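Local coordinates for DUF4393 domain-containing protein (Alcanivorax borkumensis, PDB 3H35) that is of unknown function but belongs to the Abi-alpha (abortive infection) family, within the helix-turn-helix clan, from a hydrocarbon-degrading marine bacterium, at residues A[53-65]-A[98-112]. Residues are numbered along the deposited sequence; the frame is centred on the assembly and turned at random.
Sequences SLTGDEARLLAAL and AGIQCNDFIALYLNH. With EDO (1,2-ethanediol), chain D.
Leu61 fills the hollow between Ala98, Ile100, Ile106 and Tyr109, and Asp57, one turn earlier, sits between Ile100, the 101-102 backbone and the Tyr109 ring, in a helix-helix packing: helices 56-65 and 106-112 cross at -68°, their axes 10.1 Å apart at closest approach. Gly99, with positive phi, forms a Schellman motif after helix 94-98, and Ile100 follows as one wall. Leu61 CD1 meets Ile106 CD1 and Tyr109 CB, both at 3.7 Å, while its other branch turns to Ala98. Beside it, Ala64 CB lies 3.8 Å from Ala98 CB. The Arg60 chain is bent at chi3, and its NE donates in the carbonyl plane to Ala98 O at 3.0 Å. Toward the N-terminus, Glu58 CG lies 3.7 Å from Tyr109 CD1. The Glu58 carboxylate and His112 ring planes are 4° apart; OE1 forms a salt bridge with Arg49 of the second subunit and accepts from Thr55 N, while Glu58 N donates to Thr55 OG1, completing a capping box. At the first turn of helix 56-65, the Asp57 carboxylate stands 76° to the Tyr109 ring. Gln101 N donates to OD1, whereas Asp57 OD2 takes two bonds: Cys102 N on the syn side at 2.9 Å and Tyr109 OH on the anti side at 2.6 Å.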
loop_
_atom_site.group_PDB
_atom_site.type_symbol
_atom_site.label_atom_id
_atom_site.label_comp_id
_atom_site.label_asym_id
_atom_site.label_seq_id
_atom_site.Cartn_x
_atom_site.Cartn_y
_atom_site.Cartn_z
ATOM N N SER A 53 -5.061 15.881 -2.276
ATOM C CA SER A 53 -5.266 14.897 -3.345
ATOM C C SER A 53 -6.429 13.916 -3.071
ATOM O O SER A 53 -6.829 13.153 -3.931
ATOM C CB SER A 53 -3.974 14.096 -3.543
ATOM O OG SER A 53 -3.711 13.289 -2.395
ATOM N N LEU A 54 -6.953 13.889 -1.846
ATOM C CA LEU A 54 -8.108 13.066 -1.553
ATOM C C LEU A 54 -9.314 13.521 -2.384
ATOM O O LEU A 54 -9.461 14.702 -2.652
ATOM C CB LEU A 54 -8.450 13.171 -0.070
ATOM C CG LEU A 54 -7.440 12.591 0.947
ATOM C CD1 LEU A 54 -7.986 12.893 2.374
ATOM C CD2 LEU A 54 -7.193 11.048 0.769
ATOM N N THR A 55 -10.203 12.613 -2.785
ATOM C CA THR A 55 -11.467 13.050 -3.362
ATOM C C THR A 55 -12.310 13.638 -2.189
ATOM O O THR A 55 -12.027 13.387 -1.008
ATOM C CB THR A 55 -12.286 11.921 -4.021
ATOM O OG1 THR A 55 -12.811 11.078 -2.993
ATOM C CG2 THR A 55 -11.465 11.081 -5.044
ATOM N N GLY A 56 -13.323 14.439 -2.524
ATOM C CA GLY A 56 -14.204 15.043 -1.500
ATOM C C GLY A 56 -14.758 13.965 -0.537
ATOM O O GLY A 56 -14.766 14.138 0.680
ATOM N N ASP A 57 -15.187 12.838 -1.085
ATOM C CA ASP A 57 -15.749 11.780 -0.244
ATOM C C ASP A 57 -14.685 11.271 0.719
ATOM O O ASP A 57 -14.971 11.151 1.903
ATOM C CB ASP A 57 -16.354 10.626 -1.069
ATOM C CG ASP A 57 -17.729 10.966 -1.642
ATOM O OD1 ASP A 57 -18.245 12.029 -1.268
ATOM O OD2 ASP A 57 -18.306 10.183 -2.454
ATOM N N GLU A 58 -13.480 11.005 0.224
ATOM C CA GLU A 58 -12.371 10.548 1.084
ATOM C C GLU A 58 -12.049 11.563 2.187
ATOM O O GLU A 58 -11.785 11.175 3.332
ATOM C CB GLU A 58 -11.100 10.272 0.255
ATOM C CG GLU A 58 -11.199 9.007 -0.600
ATOM C CD GLU A 58 -10.190 8.943 -1.735
ATOM O OE1 GLU A 58 -9.539 9.976 -1.992
ATOM O OE2 GLU A 58 -10.083 7.857 -2.382
ATOM N N ALA A 59 -12.082 12.843 1.823
ATOM C CA ALA A 59 -11.779 13.929 2.725
ATOM C C ALA A 59 -12.872 14.017 3.814
ATOM O O ALA A 59 -12.567 14.282 4.998
ATOM C CB ALA A 59 -11.681 15.252 1.954
ATOM N N ARG A 60 -14.134 13.828 3.396
ATOM C CA ARG A 60 -15.244 13.841 4.336
ATOM C C ARG A 60 -15.148 12.668 5.334
ATOM O O ARG A 60 -15.441 12.829 6.532
ATOM C CB ARG A 60 -16.592 13.861 3.577
ATOM C CG ARG A 60 -16.895 15.195 2.884
ATOM C CD ARG A 60 -18.287 15.258 2.345
ATOM N NE ARG A 60 -19.193 15.380 3.468
ATOM C CZ ARG A 60 -19.633 16.514 3.991
ATOM N NH1 ARG A 60 -19.304 17.687 3.458
ATOM N NH2 ARG A 60 -20.434 16.471 5.052
ATOM N N LEU A 61 -14.713 11.488 4.847
ATOM C CA LEU A 61 -14.440 10.346 5.731
ATOM C C LEU A 61 -13.325 10.648 6.732
ATOM O O LEU A 61 -13.452 10.375 7.910
ATOM C CB LEU A 61 -14.047 9.089 4.931
ATOM C CG LEU A 61 -15.159 8.370 4.186
ATOM C CD1 LEU A 61 -14.546 7.359 3.158
ATOM C CD2 LEU A 61 -16.091 7.715 5.223
ATOM N N LEU A 62 -12.216 11.211 6.256
ATOM C CA LEU A 62 -11.123 11.557 7.160
ATOM C C LEU A 62 -11.587 12.606 8.179
ATOM O O LEU A 62 -11.267 12.514 9.357
ATOM C CB LEU A 62 -9.878 12.013 6.396
ATOM C CG LEU A 62 -8.566 12.032 7.210
ATOM C CD1 LEU A 62 -8.249 10.653 7.861
ATOM C CD2 LEU A 62 -7.356 12.485 6.354
ATOM N N ALA A 63 -12.337 13.611 7.721
ATOM C CA ALA A 63 -12.891 14.607 8.628
ATOM C C ALA A 63 -13.705 13.940 9.742
ATOM O O ALA A 63 -13.600 14.311 10.890
ATOM C CB ALA A 63 -13.808 15.628 7.849
ATOM N N ALA A 64 -14.537 12.987 9.375
ATOM C CA ALA A 64 -15.422 12.336 10.341
ATOM C C ALA A 64 -14.553 11.565 11.362
ATOM O O ALA A 64 -14.912 11.436 12.527
ATOM C CB ALA A 64 -16.429 11.403 9.617
ATOM N N LEU A 65 -13.387 11.084 10.927
ATOM C CA LEU A 65 -12.487 10.392 11.837
ATOM C C LEU A 65 -11.584 11.300 12.677
ATOM O O LEU A 65 -10.977 10.845 13.663
ATOM C CB LEU A 65 -11.613 9.419 11.048
ATOM C CG LEU A 65 -12.381 8.259 10.434
ATOM C CD1 LEU A 65 -11.498 7.662 9.310
ATOM C CD2 LEU A 65 -12.817 7.222 11.511
ATOM N N ALA A 98 -20.719 10.424 7.526
ATOM C CA ALA A 98 -19.744 11.376 6.985
ATOM C C ALA A 98 -20.314 12.246 5.866
ATOM O O ALA A 98 -19.686 13.210 5.471
ATOM C CB ALA A 98 -18.484 10.658 6.496
ATOM N N GLY A 99 -21.476 11.865 5.343
ATOM C CA GLY A 99 -22.123 12.591 4.244
ATOM C C GLY A 99 -21.468 12.394 2.879
ATOM O O GLY A 99 -21.530 13.267 2.046
ATOM N N ILE A 100 -20.832 11.263 2.630
ATOM C CA ILE A 100 -20.232 11.072 1.314
ATOM C C ILE A 100 -21.300 11.009 0.202
ATOM O O ILE A 100 -22.409 10.499 0.402
ATOM C CB ILE A 100 -19.345 9.857 1.231
ATOM C CG1 ILE A 100 -20.112 8.553 1.516
ATOM C CG2 ILE A 100 -18.121 9.986 2.205
ATOM C CD1 ILE A 100 -19.250 7.319 1.120
ATOM N N GLN A 101 -20.938 11.513 -0.963
ATOM C CA GLN A 101 -21.834 11.492 -2.120
ATOM C C GLN A 101 -22.119 10.079 -2.613
ATOM O O GLN A 101 -23.289 9.698 -2.771
ATOM C CB GLN A 101 -21.222 12.343 -3.258
ATOM C CG GLN A 101 -22.034 12.317 -4.564
ATOM C CD GLN A 101 -21.579 13.371 -5.549
ATOM O OE1 GLN A 101 -20.416 13.779 -5.578
ATOM N NE2 GLN A 101 -22.501 13.819 -6.356
ATOM N N CYS A 102 -21.062 9.284 -2.843
ATOM C CA CYS A 102 -21.238 7.985 -3.460
ATOM C C CYS A 102 -20.817 6.880 -2.521
ATOM O O CYS A 102 -19.628 6.488 -2.492
ATOM C CB CYS A 102 -20.429 7.880 -4.753
ATOM S SG CYS A 102 -21.027 9.078 -5.962
ATOM N N ASN A 103 -21.790 6.363 -1.795
ATOM C CA ASN A 103 -21.525 5.350 -0.827
ATOM C C ASN A 103 -21.146 4.035 -1.499
ATOM O O ASN A 103 -20.585 3.148 -0.856
ATOM C CB ASN A 103 -22.733 5.131 0.067
ATOM C CG ASN A 103 -22.349 4.530 1.392
ATOM O OD1 ASN A 103 -21.693 5.188 2.219
ATOM N ND2 ASN A 103 -22.730 3.266 1.604
ATOM N N ASP A 104 -21.479 3.917 -2.782
ATOM C CA ASP A 104 -21.097 2.746 -3.573
ATOM C C ASP A 104 -19.567 2.553 -3.662
ATOM O O ASP A 104 -19.120 1.453 -3.907
ATOM C CB ASP A 104 -21.644 2.866 -5.002
ATOM C CG ASP A 104 -23.135 2.621 -5.086
ATOM O OD1 ASP A 104 -23.802 2.373 -4.044
ATOM O OD2 ASP A 104 -23.635 2.682 -6.233
ATOM N N PHE A 105 -18.793 3.626 -3.472
ATOM C CA PHE A 105 -17.340 3.561 -3.548
ATOM C C PHE A 105 -16.640 3.423 -2.182
ATOM O O PHE A 105 -15.434 3.676 -2.080
ATOM C CB PHE A 105 -16.824 4.828 -4.231
ATOM C CG PHE A 105 -17.473 5.126 -5.561
ATOM C CD1 PHE A 105 -17.922 4.106 -6.404
ATOM C CD2 PHE A 105 -17.619 6.451 -5.989
ATOM C CE1 PHE A 105 -18.538 4.392 -7.628
ATOM C CE2 PHE A 105 -18.257 6.754 -7.197
ATOM C CZ PHE A 105 -18.692 5.708 -8.030
ATOM N N ILE A 106 -17.389 3.105 -1.124
ATOM C CA ILE A 106 -16.789 3.101 0.193
ATOM C C ILE A 106 -15.550 2.143 0.270
ATOM O O ILE A 106 -14.482 2.516 0.791
ATOM C CB ILE A 106 -17.846 2.802 1.278
ATOM C CG1 ILE A 106 -17.260 2.943 2.684
ATOM C CG2 ILE A 106 -18.486 1.365 1.079
ATOM C CD1 ILE A 106 -16.638 4.314 3.062
ATOM N N ALA A 107 -15.663 0.948 -0.322
ATOM C CA ALA A 107 -14.541 0.026 -0.300
ATOM C C ALA A 107 -13.312 0.587 -1.035
ATOM O O ALA A 107 -12.187 0.482 -0.521
ATOM C CB ALA A 107 -14.948 -1.382 -0.825
ATOM N N LEU A 108 -13.522 1.233 -2.180
ATOM C CA LEU A 108 -12.433 1.925 -2.877
ATOM C C LEU A 108 -11.817 3.019 -2.020
ATOM O O LEU A 108 -10.578 3.156 -1.938
ATOM C CB LEU A 108 -12.909 2.561 -4.181
ATOM C CG LEU A 108 -13.043 1.634 -5.379
ATOM C CD1 LEU A 108 -14.027 2.287 -6.445
ATOM C CD2 LEU A 108 -11.642 1.305 -5.965
ATOM N N TYR A 109 -12.688 3.793 -1.369
ATOM C CA TYR A 109 -12.209 4.880 -0.522
ATOM C C TYR A 109 -11.377 4.342 0.617
ATOM O O TYR A 109 -10.333 4.898 0.953
ATOM C CB TYR A 109 -13.368 5.666 0.061
ATOM C CG TYR A 109 -14.222 6.415 -0.940
ATOM C CD1 TYR A 109 -13.704 6.825 -2.189
ATOM C CD2 TYR A 109 -15.536 6.757 -0.631
ATOM C CE1 TYR A 109 -14.489 7.531 -3.096
ATOM C CE2 TYR A 109 -16.348 7.487 -1.546
ATOM C CZ TYR A 109 -15.816 7.868 -2.770
ATOM O OH TYR A 109 -16.587 8.609 -3.656
ATOM N N LEU A 110 -11.862 3.284 1.263
ATOM C CA LEU A 110 -11.114 2.711 2.384
ATOM C C LEU A 110 -9.792 2.109 1.940
ATOM O O LEU A 110 -8.778 2.227 2.635
ATOM C CB LEU A 110 -11.941 1.688 3.122
ATOM C CG LEU A 110 -13.134 2.231 3.916
ATOM C CD1 LEU A 110 -14.074 1.079 4.373
ATOM C CD2 LEU A 110 -12.641 3.025 5.105
ATOM N N ASN A 111 -9.758 1.498 0.758
ATOM C CA ASN A 111 -8.493 0.969 0.253
ATOM C C ASN A 111 -7.460 2.090 0.136
ATOM O O ASN A 111 -6.332 1.920 0.534
ATOM C CB ASN A 111 -8.648 0.327 -1.105
ATOM C CG ASN A 111 -7.473 -0.542 -1.447
ATOM O OD1 ASN A 111 -7.389 -1.683 -0.977
ATOM N ND2 ASN A 111 -6.526 0.008 -2.159
ATOM N N HIS A 112 -7.871 3.237 -0.400
ATOM C CA HIS A 112 -6.986 4.387 -0.510
ATOM C C HIS A 112 -6.562 4.970 0.857
ATOM O O HIS A 112 -5.388 5.231 1.057
ATOM C CB HIS A 112 -7.670 5.490 -1.342
ATOM C CG HIS A 112 -6.778 6.666 -1.659
ATOM N ND1 HIS A 112 -5.806 6.627 -2.633
ATOM C CD2 HIS A 112 -6.710 7.903 -1.111
ATOM C CE1 HIS A 112 -5.190 7.790 -2.687
ATOM N NE2 HIS A 112 -5.713 8.585 -1.762
HETATM C C1 EDO D . -8.643 -2.227 2.252
HETATM O O1 EDO D . -8.695 -2.870 0.967
HETATM C C2 EDO D . -7.230 -2.096 2.778
HETATM O O2 EDO D . -7.277 -2.214 4.191
HETATM O O HOH W 1 -4.264 10.923 -1.155
HETATM O O HOH W 2 -14.876 10.375 -5.101
HETATM O O HOH W 3 -10.527 5.600 -3.727
HETATM O O HOH W 4 -17.384 14.394 7.285
#